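Local coordinates for protein exotoxin type A precursor (allele 1) (Streptococcus pyogenes phage T12, PDB 1FNU) that acts as a secreted superantigen toxin, the scarlet fever toxin, and, as in related toxins, probably stimulates T cells by bridging MHC class II molecules and T-cell receptors, at residues A[117-122]-A[212-217]; A[169-174]-A[181-186]; A[138-143]-A[207-212]. One frame throughout, in Å; residues are numbered along the deposited sequence.

Contact 1 (A[117-122]-A[212-217]); sequences IVVKVS and SQIEVY
Lys120 and Glu215 pair in the middle of two parallel strands, the central pair that characterises the beta-grasp domain of staphylococcal and streptococcal toxins. Backbone bonding comes first. Lys120 reaches both ways along its partner: its N gives a hydrogen bond to Ile214 O (3.2 Å), and its O receives one from Val216 N (2.7 Å). The next rung runs from Ser122 N to Val216 O, again 2.7 Å.

Apolar packing fills the face carrying Val119, Val121, Ile214 and Val216, where branched residues suit an extended backbone and a buried interior. Ile214 keeps CG1 beside its own N (chi1 -55°) and continues nearly straight, so that CD1 lies 3.8 Å from Ile117 CG2 and also touches Val119 CG2. Val216 turns CG2 back toward Val119 CG1, 3.9 Å away, while it stands alongside Val121 with both side chains pointing the same way. Val149 of helix 142-157 packs on Val119 and Val216 here, which places this face against the helix.

Polar groups occupy the face of Lys120, Ser122, Glu215 and Tyr217, which is partly open to solvent. Tyr217 OH donates to Glu215 OE1 (2.7 Å), arriving from above the carboxylate plane, 52° out of it; this ties down one oxygen, while the lysine amine near the other may add a modest electrostatic attraction. The CB and OG of Ser122 rest obliquely against the Tyr217 ring, a side chain short enough to sit beside the ring on this partly exposed face.

Where the strands splay apart, a water takes the place of a direct bond: it donates to Val118 O at 2.6 Å and accepts from Ile214 N at 3.1 Å.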
ATOM      1  N   ILE A 117      17.886  13.294 -34.501  1.00 37.53           N
ATOM      2  CA  ILE A 117      18.220  14.506 -33.774  1.00 37.35           C
ATOM      3  C   ILE A 117      19.600  14.371 -33.155  1.00 37.21           C
ATOM      4  O   ILE A 117      19.894  13.411 -32.416  1.00 37.25           O
ATOM      5  CB  ILE A 117      17.146  14.800 -32.703  1.00 37.35           C
ATOM      6  CG1 ILE A 117      15.759  14.825 -33.382  1.00 37.34           C
ATOM      7  CG2 ILE A 117      17.473  16.075 -31.971  1.00 37.25           C
ATOM      8  CD1 ILE A 117      14.646  15.115 -32.422  1.00 37.40           C
ATOM      9  N   VAL A 118      20.471  15.311 -33.483  1.00 36.93           N
ATOM     10  CA  VAL A 118      21.830  15.289 -32.953  1.00 36.64           C
ATOM     11  C   VAL A 118      21.855  15.776 -31.503  1.00 36.42           C
ATOM     12  O   VAL A 118      21.277  16.821 -31.173  1.00 36.50           O
ATOM     13  CB  VAL A 118      22.756  16.115 -33.875  1.00 36.60           C
ATOM     14  CG1 VAL A 118      23.897  16.728 -33.100  1.00 36.55           C
ATOM     15  CG2 VAL A 118      23.250  15.183 -34.998  1.00 36.55           C
ATOM     16  N   VAL A 119      22.482  14.981 -30.624  1.00 36.12           N
ATOM     17  CA  VAL A 119      22.533  15.326 -29.203  1.00 35.78           C
ATOM     18  C   VAL A 119      23.906  15.814 -28.809  1.00 35.65           C
ATOM     19  O   VAL A 119      24.867  15.081 -28.919  1.00 35.59           O
ATOM     20  CB  VAL A 119      22.113  14.089 -28.314  1.00 35.73           C
ATOM     21  CG1 VAL A 119      22.243  14.421 -26.849  1.00 35.49           C
ATOM     22  CG2 VAL A 119      20.675  13.662 -28.643  1.00 35.55           C
ATOM     23  N   LYS A 120      23.970  17.055 -28.342  1.00 35.61           N
ATOM     24  CA  LYS A 120      25.205  17.689 -27.932  1.00 35.63           C
ATOM     25  C   LYS A 120      25.565  17.457 -26.493  1.00 35.67           C
ATOM     26  O   LYS A 120      24.917  18.000 -25.614  1.00 35.69           O
ATOM     27  CB  LYS A 120      25.142  19.191 -28.169  1.00 35.62           C
ATOM     28  CG  LYS A 120      25.456  19.627 -29.635  1.00 35.72           C
ATOM     29  CD  LYS A 120      25.362  21.164 -29.748  1.00 35.73           C
ATOM     30  CE  LYS A 120      24.907  21.650 -31.142  1.00 35.86           C
ATOM     31  NZ  LYS A 120      24.145  22.986 -31.012  1.00 35.96           N
ATOM     32  N   VAL A 121      26.623  16.686 -26.257  1.00 35.67           N
ATOM     33  CA  VAL A 121      27.043  16.444 -24.897  1.00 35.60           C
ATOM     34  C   VAL A 121      28.319  17.180 -24.500  1.00 35.79           C
ATOM     35  O   VAL A 121      29.330  17.113 -25.209  1.00 35.76           O
ATOM     36  CB  VAL A 121      27.282  14.931 -24.636  1.00 35.52           C
ATOM     37  CG1 VAL A 121      27.651  14.720 -23.161  1.00 35.33           C
ATOM     38  CG2 VAL A 121      26.032  14.098 -24.987  1.00 35.30           C
ATOM     39  N   SER A 122      28.256  17.895 -23.366  1.00 35.88           N
ATOM     40  CA  SER A 122      29.406  18.585 -22.771  1.00 36.00           C
ATOM     41  C   SER A 122      29.703  17.836 -21.493  1.00 36.06           C
ATOM     42  O   SER A 122      28.788  17.340 -20.851  1.00 36.02           O
ATOM     43  CB  SER A 122      29.098  20.013 -22.342  1.00 36.01           C
ATOM     44  OG  SER A 122      28.766  20.799 -23.453  1.00 36.26           O
ATOM     45  N   SER A 212      13.549  21.209 -32.573  1.00 31.58           N
ATOM     46  CA  SER A 212      13.936  21.343 -31.171  1.00 31.33           C
ATOM     47  C   SER A 212      15.365  20.792 -31.000  1.00 31.27           C
ATOM     48  O   SER A 212      15.738  19.821 -31.626  1.00 31.19           O
ATOM     49  CB  SER A 212      12.930  20.570 -30.304  1.00 31.31           C
ATOM     50  OG  SER A 212      11.632  21.117 -30.374  1.00 31.28           O
ATOM     51  N   GLN A 213      16.181  21.434 -30.181  1.00 31.16           N
ATOM     52  CA  GLN A 213      17.551  20.926 -29.951  1.00 31.18           C
ATOM     53  C   GLN A 213      17.791  20.304 -28.535  1.00 31.02           C
ATOM     54  O   GLN A 213      17.263  20.801 -27.522  1.00 30.80           O
ATOM     55  CB  GLN A 213      18.542  22.047 -30.182  1.00 31.32           C
ATOM     56  CG  GLN A 213      19.044  22.086 -31.574  1.00 31.82           C
ATOM     57  CD  GLN A 213      19.720  23.418 -31.841  1.00 32.20           C
ATOM     58  OE1 GLN A 213      19.228  24.249 -32.652  1.00 32.42           O
ATOM     59  NE2 GLN A 213      20.832  23.671 -31.123  1.00 32.31           N
ATOM     60  N   ILE A 214      18.597  19.237 -28.496  1.00 30.95           N
ATOM     61  CA  ILE A 214      18.885  18.566 -27.223  1.00 30.90           C
ATOM     62  C   ILE A 214      20.324  18.802 -26.893  1.00 30.84           C
ATOM     63  O   ILE A 214      21.205  18.599 -27.719  1.00 30.92           O
ATOM     64  CB  ILE A 214      18.709  17.064 -27.314  1.00 30.88           C
ATOM     65  CG1 ILE A 214      17.294  16.711 -27.835  1.00 30.75           C
ATOM     66  CG2 ILE A 214      18.960  16.487 -25.943  1.00 30.77           C
ATOM     67  CD1 ILE A 214      17.116  15.205 -28.295  1.00 30.83           C
ATOM     68  N   GLU A 215      20.547  19.230 -25.676  1.00 30.86           N
ATOM     69  CA  GLU A 215      21.860  19.509 -25.146  1.00 30.73           C
ATOM     70  C   GLU A 215      22.033  18.834 -23.782  1.00 30.70           C
ATOM     71  O   GLU A 215      21.183  18.976 -22.883  1.00 30.60           O
ATOM     72  CB  GLU A 215      21.994  21.011 -24.976  1.00 30.85           C
ATOM     73  CG  GLU A 215      22.627  21.670 -26.195  1.00 30.91           C
ATOM     74  CD  GLU A 215      22.528  23.137 -26.110  1.00 30.98           C
ATOM     75  OE1 GLU A 215      22.535  23.673 -24.979  1.00 30.99           O
ATOM     76  OE2 GLU A 215      22.455  23.768 -27.194  1.00 31.15           O
ATOM     77  N   VAL A 216      23.135  18.103 -23.645  1.00 30.63           N
ATOM     78  CA  VAL A 216      23.453  17.424 -22.400  1.00 30.55           C
ATOM     79  C   VAL A 216      24.705  17.941 -21.674  1.00 30.54           C
ATOM     80  O   VAL A 216      25.789  17.920 -22.267  1.00 30.48           O
ATOM     81  CB  VAL A 216      23.653  15.924 -22.641  1.00 30.49           C
ATOM     82  CG1 VAL A 216      24.176  15.298 -21.394  1.00 30.48           C
ATOM     83  CG2 VAL A 216      22.343  15.276 -23.011  1.00 30.47           C
ATOM     84  N   TYR A 217      24.552  18.306 -20.379  1.00 30.55           N
ATOM     85  CA  TYR A 217      25.659  18.812 -19.500  1.00 30.45           C
ATOM     86  C   TYR A 217      26.005  17.935 -18.275  1.00 30.28           C
ATOM     87  O   TYR A 217      25.212  17.836 -17.325  1.00 30.38           O
ATOM     88  CB  TYR A 217      25.333  20.205 -18.983  1.00 30.61           C
ATOM     89  CG  TYR A 217      25.146  21.215 -20.076  1.00 30.89           C
ATOM     90  CD1 TYR A 217      23.887  21.391 -20.692  1.00 30.93           C
ATOM     91  CD2 TYR A 217      26.244  21.945 -20.572  1.00 30.95           C
ATOM     92  CE1 TYR A 217      23.737  22.266 -21.779  1.00 31.00           C
ATOM     93  CE2 TYR A 217      26.105  22.814 -21.656  1.00 31.02           C
ATOM     94  CZ  TYR A 217      24.851  22.962 -22.258  1.00 31.16           C
ATOM     95  OH  TYR A 217      24.725  23.721 -23.404  1.00 31.36           O
TER
HETATM   96  O   HOH W   1      19.920  19.085 -31.258  1.00 27.30           O

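Contact 2 (A[169-174]-A[181-186]); sequences TGYIKF and SFWFDF
One face of the Phe182 ring carries Phe174 CB, a CH-pi contact 3.8 Å from the ring centroid and displaced toward the rim. The Phe174 ring is in turn met at its edge, in plane, by Phe184 CD2. The Phe174 and Phe184 planes meet obliquely at 64°, whereas the Phe174 and Phe182 rings are nearly parallel but slid apart; together the three make an aromatic cluster. Phe182 comes within range of Phe174 because its CG stands between N and the carbonyl carbon (chi1 56°), bringing the ring toward strand 169-176. The Phe186 ring lies with a face over Tyr171 N, and its CE1 presses on Ile172 CB (3.5 Å); Gly170, without a side chain, admits this ring close to its backbone.

These strands form the antiparallel hairpin at one side of the beta-grasp sheet. Ile172 and Phe184 are a hydrogen-bonded pair, Ile172 N to Phe184 O 3.0 Å and Phe184 N to Ile172 O 2.9 Å.

On the opposite face, that of Tyr171, Lys173, Trp183 and Asp185, the Tyr171 and Trp183 rings meet obliquely, and the N-terminal Pro4 touches both. Lys173 extends past Ser181 to a salt bridge with Asp3. A water accepts from Gly170 N (2.7 Å) and lies 2.9 Å from Asp185 OD1, which accepts a hydrogen bond from Phe187 N.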
ATOM      1  N   THR A 169      27.104  15.366 -11.644  1.00 25.73           N
ATOM      2  CA  THR A 169      25.872  16.060 -11.887  1.00 25.73           C
ATOM      3  C   THR A 169      25.559  15.884 -13.347  1.00 25.76           C
ATOM      4  O   THR A 169      26.439  15.542 -14.131  1.00 25.57           O
ATOM      5  CB  THR A 169      25.917  17.516 -11.500  1.00 25.65           C
ATOM      6  OG1 THR A 169      26.868  18.214 -12.292  1.00 25.63           O
ATOM      7  CG2 THR A 169      26.249  17.676 -10.051  1.00 25.80           C
ATOM      8  N   GLY A 170      24.274  16.009 -13.681  1.00 25.95           N
ATOM      9  CA  GLY A 170      23.855  15.849 -15.063  1.00 26.25           C
ATOM     10  C   GLY A 170      22.476  16.413 -15.337  1.00 26.44           C
ATOM     11  O   GLY A 170      21.617  16.350 -14.472  1.00 26.57           O
ATOM     12  N   TYR A 171      22.259  17.040 -16.487  1.00 26.59           N
ATOM     13  CA  TYR A 171      20.951  17.547 -16.823  1.00 26.78           C
ATOM     14  C   TYR A 171      20.855  17.572 -18.332  1.00 26.85           C
ATOM     15  O   TYR A 171      21.874  17.477 -19.069  1.00 26.76           O
ATOM     16  CB  TYR A 171      20.626  18.892 -16.161  1.00 27.07           C
ATOM     17  CG  TYR A 171      21.343  20.132 -16.659  1.00 27.58           C
ATOM     18  CD1 TYR A 171      20.851  20.874 -17.729  1.00 27.69           C
ATOM     19  CD2 TYR A 171      22.544  20.548 -16.051  1.00 27.73           C
ATOM     20  CE1 TYR A 171      21.566  22.051 -18.189  1.00 27.96           C
ATOM     21  CE2 TYR A 171      23.230  21.684 -16.486  1.00 27.83           C
ATOM     22  CZ  TYR A 171      22.743  22.429 -17.527  1.00 27.96           C
ATOM     23  OH  TYR A 171      23.376  23.625 -17.784  1.00 28.22           O
ATOM     24  N   ILE A 172      19.618  17.549 -18.799  1.00 26.91           N
ATOM     25  CA  ILE A 172      19.375  17.537 -20.238  1.00 27.10           C
ATOM     26  C   ILE A 172      18.494  18.762 -20.444  1.00 27.40           C
ATOM     27  O   ILE A 172      17.581  19.028 -19.635  1.00 27.31           O
ATOM     28  CB  ILE A 172      18.675  16.261 -20.656  1.00 26.80           C
ATOM     29  CG1 ILE A 172      18.444  16.281 -22.170  1.00 26.77           C
ATOM     30  CG2 ILE A 172      17.371  16.112 -19.867  1.00 26.70           C
ATOM     31  CD1 ILE A 172      17.931  14.992 -22.705  1.00 26.64           C
ATOM     32  N   LYS A 173      18.794  19.508 -21.493  1.00 27.68           N
ATOM     33  CA  LYS A 173      18.095  20.754 -21.777  1.00 28.09           C
ATOM     34  C   LYS A 173      17.460  20.665 -23.134  1.00 28.25           C
ATOM     35  O   LYS A 173      18.078  20.249 -24.093  1.00 28.10           O
ATOM     36  CB  LYS A 173      19.071  21.938 -21.749  1.00 28.32           C
ATOM     37  CG  LYS A 173      18.501  23.279 -22.258  1.00 28.49           C
ATOM     38  CD  LYS A 173      19.550  24.422 -22.231  1.00 28.80           C
ATOM     39  CE  LYS A 173      18.946  25.795 -22.667  1.00 28.84           C
ATOM     40  NZ  LYS A 173      19.803  27.037 -22.293  1.00 29.12           N
ATOM     41  N   PHE A 174      16.188  21.016 -23.166  1.00 28.53           N
ATOM     42  CA  PHE A 174      15.412  20.982 -24.379  1.00 28.93           C
ATOM     43  C   PHE A 174      15.209  22.442 -24.839  1.00 29.39           C
ATOM     44  O   PHE A 174      14.840  23.336 -24.051  1.00 29.23           O
ATOM     45  CB  PHE A 174      14.101  20.255 -24.111  1.00 28.69           C
ATOM     46  CG  PHE A 174      14.233  18.760 -24.037  1.00 28.41           C
ATOM     47  CD1 PHE A 174      14.408  18.030 -25.181  1.00 28.29           C
ATOM     48  CD2 PHE A 174      14.179  18.087 -22.796  1.00 28.35           C
ATOM     49  CE1 PHE A 174      14.525  16.652 -25.131  1.00 28.17           C
ATOM     50  CE2 PHE A 174      14.288  16.731 -22.726  1.00 28.15           C
ATOM     51  CZ  PHE A 174      14.464  15.999 -23.901  1.00 28.36           C
ATOM     52  N   SER A 181      12.901  27.314 -23.098  1.00 31.85           N
ATOM     53  CA  SER A 181      13.742  26.103 -23.064  1.00 31.00           C
ATOM     54  C   SER A 181      13.415  25.470 -21.660  1.00 30.28           C
ATOM     55  O   SER A 181      12.803  26.141 -20.803  1.00 30.32           O
ATOM     56  CB  SER A 181      15.231  26.513 -23.126  1.00 31.04           C
ATOM     57  OG  SER A 181      15.592  27.249 -21.927  1.00 31.16           O
ATOM     58  N   PHE A 182      13.750  24.188 -21.442  1.00 29.42           N
ATOM     59  CA  PHE A 182      13.537  23.565 -20.117  1.00 28.36           C
ATOM     60  C   PHE A 182      14.539  22.430 -19.846  1.00 27.74           C
ATOM     61  O   PHE A 182      15.269  21.970 -20.750  1.00 27.57           O
ATOM     62  CB  PHE A 182      12.043  23.104 -19.903  1.00 28.32           C
ATOM     63  CG  PHE A 182      11.526  22.170 -20.951  1.00 28.27           C
ATOM     64  CD1 PHE A 182      11.725  20.812 -20.867  1.00 28.24           C
ATOM     65  CD2 PHE A 182      10.942  22.676 -22.095  1.00 28.35           C
ATOM     66  CE1 PHE A 182      11.364  19.964 -21.911  1.00 28.27           C
ATOM     67  CE2 PHE A 182      10.565  21.845 -23.180  1.00 28.30           C
ATOM     68  CZ  PHE A 182      10.779  20.482 -23.091  1.00 28.37           C
ATOM     69  N   TRP A 183      14.606  21.951 -18.612  1.00 26.83           N
ATOM     70  CA  TRP A 183      15.597  20.937 -18.442  1.00 26.13           C
ATOM     71  C   TRP A 183      15.171  19.976 -17.371  1.00 25.44           C
ATOM     72  O   TRP A 183      14.233  20.285 -16.633  1.00 25.36           O
ATOM     73  CB  TRP A 183      16.975  21.566 -18.130  1.00 26.22           C
ATOM     74  CG  TRP A 183      16.949  22.470 -16.992  1.00 26.24           C
ATOM     75  CD1 TRP A 183      16.778  23.827 -17.001  1.00 26.36           C
ATOM     76  CD2 TRP A 183      17.089  22.091 -15.618  1.00 26.37           C
ATOM     77  NE1 TRP A 183      16.812  24.320 -15.707  1.00 26.29           N
ATOM     78  CE2 TRP A 183      16.998  23.269 -14.842  1.00 26.30           C
ATOM     79  CE3 TRP A 183      17.285  20.858 -14.961  1.00 26.29           C
ATOM     80  CZ2 TRP A 183      17.096  23.258 -13.429  1.00 26.38           C
ATOM     81  CZ3 TRP A 183      17.384  20.851 -13.541  1.00 26.40           C
ATOM     82  CH2 TRP A 183      17.289  22.041 -12.801  1.00 26.30           C
ATOM     83  N   PHE A 184      15.793  18.790 -17.369  1.00 24.59           N
ATOM     84  CA  PHE A 184      15.494  17.748 -16.378  1.00 23.73           C
ATOM     85  C   PHE A 184      16.827  17.359 -15.700  1.00 23.32           C
ATOM     86  O   PHE A 184      17.842  17.175 -16.391  1.00 23.23           O
ATOM     87  CB  PHE A 184      14.951  16.460 -17.037  1.00 23.32           C
ATOM     88  CG  PHE A 184      13.705  16.636 -17.863  1.00 22.84           C
ATOM     89  CD1 PHE A 184      12.716  17.483 -17.487  1.00 22.43           C
ATOM     90  CD2 PHE A 184      13.534  15.884 -19.018  1.00 22.74           C
ATOM     91  CE1 PHE A 184      11.558  17.594 -18.267  1.00 22.39           C
ATOM     92  CE2 PHE A 184      12.340  16.010 -19.789  1.00 22.59           C
ATOM     93  CZ  PHE A 184      11.400  16.858 -19.389  1.00 22.40           C
ATOM     94  N   ASP A 185      16.810  17.235 -14.364  1.00 22.82           N
ATOM     95  CA  ASP A 185      17.966  16.775 -13.574  1.00 22.28           C
ATOM     96  C   ASP A 185      18.140  15.242 -13.744  1.00 21.97           C
ATOM     97  O   ASP A 185      17.193  14.485 -13.483  1.00 21.88           O
ATOM     98  CB  ASP A 185      17.728  17.077 -12.106  1.00 22.36           C
ATOM     99  CG  ASP A 185      18.986  17.073 -11.338  1.00 22.37           C
ATOM    100  OD1 ASP A 185      19.844  16.215 -11.700  1.00 22.52           O
ATOM    101  OD2 ASP A 185      19.122  17.892 -10.405  1.00 22.41           O
ATOM    102  N   PHE A 186      19.296  14.780 -14.210  1.00 21.61           N
ATOM    103  CA  PHE A 186      19.515  13.352 -14.353  1.00 21.32           C
ATOM    104  C   PHE A 186      19.505  12.630 -13.007  1.00 21.02           C
ATOM    105  O   PHE A 186      19.382  11.424 -12.969  1.00 20.97           O
ATOM    106  CB  PHE A 186      20.831  13.011 -15.061  1.00 21.37           C
ATOM    107  CG  PHE A 186      20.833  13.246 -16.576  1.00 21.59           C
ATOM    108  CD1 PHE A 186      19.658  13.434 -17.284  1.00 21.68           C
ATOM    109  CD2 PHE A 186      22.021  13.140 -17.294  1.00 21.72           C
ATOM    110  CE1 PHE A 186      19.627  13.506 -18.676  1.00 21.61           C
ATOM    111  CE2 PHE A 186      22.021  13.208 -18.730  1.00 21.90           C
ATOM    112  CZ  PHE A 186      20.798  13.394 -19.418  1.00 21.73           C
TER
HETATM  113  O   HOH W   2      22.669  16.761 -11.611  1.00 18.61           O

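Contact 3 (A[138-143]-A[207-212]); sequences KMVTAQ and LDNKTS. Unlike the reference sequence in segment 207-212: Asn209 (reference Ser), Lys210 (reference Asn).
Leu207 and Val140 form the hydrogen-bonded pair of a short antiparallel ladder. Leu207 N donates to Val140 O (2.9 Å) and Val140 N returns a bond to Leu207 O (3.0 Å). Their side chains turn to the buried face, where Leu207 CD1 meets Val140 CG2 at 3.8 Å. With the valine CG1 anti to the carbonyl carbon (chi1 -60°), its other methyl, CG2, is the one that faces Leu207; aliphatic branches are well matched to this interior place.

Asp208 follows on the outward side, in a non-hydrogen-bonded pair with Met139. The flexible methionine folds back at both its later torsions, setting SD 3.8 Å from Asp208 CB and laying CE over the backbone at Asp208 N (3.4 Å), so that the thioether end lies against the Leu207-Asp208 peptide. At the end of the strand the aspartate carboxylate turns to its own backbone: OD1 takes a hydrogen bond from Lys210 N at 3.0 Å, approached 40° above the carboxylate plane. This is an Asx turn, a setting in which a short acidic side chain can accept from the backbone two residues on.

Asn209 places its CB near Val140 CG2, 4.0 Å away, while the amide end crowds Lys138 O too closely for its modelled position to be trusted. Lys210 carries the turn onward on the exposed side, and Thr211 N adds a weak bond to Asp208 O. At Ser212 the small hydroxyl closes the turn, OG donating to that same Asp208 O (2.8 Å).

The two-stranded ladder lies at the start of helix 142-157, whose N-cap is Thr141, its OG1 holding Glu144 N. Phe182 of strand 182-185 packs on Leu207, and Asn209 rests against Ile117 of strand 110-123 and Thr135 of strand 126-135.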
ATOM      1  N   LYS A 138       6.101  13.505 -35.193  1.00 30.86           N
ATOM      2  CA  LYS A 138       6.232  14.915 -35.542  1.00 30.45           C
ATOM      3  C   LYS A 138       6.313  15.718 -34.240  1.00 30.00           C
ATOM      4  O   LYS A 138       7.180  16.586 -34.077  1.00 29.80           O
ATOM      5  CB  LYS A 138       5.021  15.359 -36.369  1.00 30.66           C
ATOM      6  CG  LYS A 138       4.919  14.611 -37.764  1.00 30.94           C
ATOM      7  CD  LYS A 138       3.569  14.903 -38.493  1.00 31.22           C
ATOM      8  CE  LYS A 138       3.367  14.226 -39.862  1.00 31.49           C
ATOM      9  NZ  LYS A 138       2.078  14.852 -40.385  1.00 31.81           N
ATOM     10  N   MET A 139       5.360  15.448 -33.348  1.00 29.44           N
ATOM     11  CA  MET A 139       5.337  16.068 -32.037  1.00 28.81           C
ATOM     12  C   MET A 139       5.624  14.900 -31.052  1.00 28.24           C
ATOM     13  O   MET A 139       4.822  13.938 -30.883  1.00 28.22           O
ATOM     14  CB  MET A 139       3.983  16.744 -31.725  1.00 29.26           C
ATOM     15  CG  MET A 139       3.594  17.974 -32.552  1.00 29.69           C
ATOM     16  SD  MET A 139       4.623  19.507 -32.605  1.00 30.66           S
ATOM     17  CE  MET A 139       4.736  20.244 -30.952  1.00 30.09           C
ATOM     18  N   VAL A 140       6.783  14.984 -30.418  1.00 27.31           N
ATOM     19  CA  VAL A 140       7.215  13.914 -29.516  1.00 26.38           C
ATOM     20  C   VAL A 140       7.310  14.407 -28.100  1.00 25.69           C
ATOM     21  O   VAL A 140       7.634  15.585 -27.893  1.00 25.56           O
ATOM     22  CB  VAL A 140       8.591  13.485 -29.918  1.00 26.38           C
ATOM     23  CG1 VAL A 140       8.531  12.995 -31.294  1.00 26.47           C
ATOM     24  CG2 VAL A 140       9.500  14.645 -29.930  1.00 26.27           C
ATOM     25  N   THR A 141       7.026  13.563 -27.113  1.00 24.78           N
ATOM     26  CA  THR A 141       7.194  14.087 -25.760  1.00 24.06           C
ATOM     27  C   THR A 141       8.673  14.206 -25.446  1.00 23.53           C
ATOM     28  O   THR A 141       9.467  13.502 -25.998  1.00 23.33           O
ATOM     29  CB  THR A 141       6.547  13.210 -24.625  1.00 23.97           C
ATOM     30  OG1 THR A 141       7.280  12.002 -24.475  1.00 23.85           O
ATOM     31  CG2 THR A 141       5.071  12.895 -24.948  1.00 23.83           C
ATOM     32  N   ALA A 142       9.027  15.173 -24.594  1.00 23.25           N
ATOM     33  CA  ALA A 142      10.419  15.336 -24.134  1.00 22.83           C
ATOM     34  C   ALA A 142      10.796  13.947 -23.464  1.00 22.52           C
ATOM     35  O   ALA A 142      11.924  13.408 -23.605  1.00 22.47           O
ATOM     36  CB  ALA A 142      10.458  16.463 -23.091  1.00 22.85           C
ATOM     37  N   GLN A 143       9.825  13.377 -22.748  1.00 21.90           N
ATOM     38  CA  GLN A 143      10.066  12.106 -22.128  1.00 21.36           C
ATOM     39  C   GLN A 143      10.674  11.083 -23.108  1.00 21.02           C
ATOM     40  O   GLN A 143      11.719  10.412 -22.847  1.00 20.95           O
ATOM     41  CB  GLN A 143       8.740  11.546 -21.509  1.00 21.12           C
ATOM     42  CG  GLN A 143       8.952  10.235 -20.717  1.00 20.69           C
ATOM     43  CD  GLN A 143       7.734   9.649 -20.089  1.00 20.43           C
ATOM     44  OE1 GLN A 143       6.627  10.148 -20.246  1.00 20.42           O
ATOM     45  NE2 GLN A 143       7.918   8.548 -19.381  1.00 20.43           N
ATOM     46  N   LEU A 207       7.199  18.450 -28.036  1.00 27.08           N
ATOM     47  CA  LEU A 207       7.724  19.462 -28.922  1.00 27.46           C
ATOM     48  C   LEU A 207       7.924  18.976 -30.286  1.00 27.65           C
ATOM     49  O   LEU A 207       7.867  17.804 -30.547  1.00 27.57           O
ATOM     50  CB  LEU A 207       8.975  20.075 -28.377  1.00 27.48           C
ATOM     51  CG  LEU A 207       9.745  18.964 -27.707  1.00 27.45           C
ATOM     52  CD1 LEU A 207      10.365  18.207 -28.771  1.00 27.45           C
ATOM     53  CD2 LEU A 207      10.741  19.527 -26.783  1.00 27.50           C
ATOM     54  N   ASP A 208       8.144  19.921 -31.178  1.00 28.21           N
ATOM     55  CA  ASP A 208       8.300  19.601 -32.589  1.00 28.63           C
ATOM     56  C   ASP A 208       9.690  18.967 -32.801  1.00 29.08           C
ATOM     57  O   ASP A 208      10.713  19.622 -32.592  1.00 29.11           O
ATOM     58  CB  ASP A 208       8.113  20.951 -33.260  1.00 28.75           C
ATOM     59  CG  ASP A 208       8.385  20.962 -34.765  1.00 28.66           C
ATOM     60  OD1 ASP A 208       8.823  19.915 -35.300  1.00 28.45           O
ATOM     61  OD2 ASP A 208       8.123  22.090 -35.342  1.00 28.69           O
ATOM     62  N   ASN A 209       9.768  17.720 -33.211  1.00 29.50           N
ATOM     63  CA  ASN A 209      11.102  17.195 -33.350  1.00 30.18           C
ATOM     64  C   ASN A 209      11.968  17.704 -34.486  1.00 30.52           C
ATOM     65  O   ASN A 209      13.169  17.444 -34.464  1.00 30.59           O
ATOM     66  CB  ASN A 209      11.080  15.691 -33.422  1.00 30.35           C
ATOM     67  CG  ASN A 209      10.210  15.217 -34.465  1.00 30.61           C
ATOM     68  OD1 ASN A 209       9.283  15.886 -34.795  1.00 31.01           O
ATOM     69  ND2 ASN A 209      10.456  14.033 -34.986  1.00 30.86           N
ATOM     70  N   LYS A 210      11.398  18.428 -35.455  1.00 30.88           N
ATOM     71  CA  LYS A 210      12.198  18.915 -36.571  1.00 31.27           C
ATOM     72  C   LYS A 210      12.931  20.127 -36.069  1.00 31.43           C
ATOM     73  O   LYS A 210      14.068  20.355 -36.442  1.00 31.70           O
ATOM     74  CB  LYS A 210      11.322  19.371 -37.776  1.00 31.48           C
ATOM     75  CG  LYS A 210      12.107  19.521 -39.142  1.00 31.68           C
ATOM     76  CD  LYS A 210      12.503  18.125 -39.635  1.00 31.91           C
ATOM     77  CE  LYS A 210      11.216  17.227 -39.855  1.00 32.07           C
ATOM     78  NZ  LYS A 210      11.351  15.685 -40.012  1.00 32.23           N
ATOM     79  N   THR A 211      12.301  20.911 -35.216  1.00 31.53           N
ATOM     80  CA  THR A 211      12.966  22.129 -34.751  1.00 31.65           C
ATOM     81  C   THR A 211      13.352  22.303 -33.286  1.00 31.60           C
ATOM     82  O   THR A 211      13.517  23.440 -32.809  1.00 31.72           O
ATOM     83  CB  THR A 211      12.154  23.359 -35.121  1.00 31.61           C
ATOM     84  OG1 THR A 211      10.965  23.418 -34.309  1.00 31.80           O
ATOM     85  CG2 THR A 211      11.809  23.307 -36.609  1.00 31.57           C
ATOM     86  N   SER A 212      13.549  21.209 -32.573  1.00 31.58           N
ATOM     87  CA  SER A 212      13.936  21.343 -31.171  1.00 31.33           C
ATOM     88  C   SER A 212      15.365  20.792 -31.000  1.00 31.27           C
ATOM     89  O   SER A 212      15.738  19.821 -31.626  1.00 31.19           O
ATOM     90  CB  SER A 212      12.930  20.570 -30.304  1.00 31.31           C
ATOM     91  OG  SER A 212      11.632  21.117 -30.374  1.00 31.28           O
TER

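Overall arrangement
After the residues of the OB-fold domain, the chain reaches 117-122, whose parallel partner 212-217 comes last, so contact 1 closes the longest loop and holds the two others. Next comes 138-143, which leads into helix 142-157 and pairs much later with 207-212: contact 3 is nested within contact 1, and shares Ser212 with it. Innermost is contact 2, a local hairpin closed soon after the helix; none of the loops cross. Strand 212-219 lies between 110-123 and 169-176, joining contacts 1 and 2 into one sheet. Contact 3 forms a separate small ladder, tied to the hairpin by Ala142, which packs on Phe182 and Phe184. Together they bind sheet, helix and ladder into one beta-grasp domain.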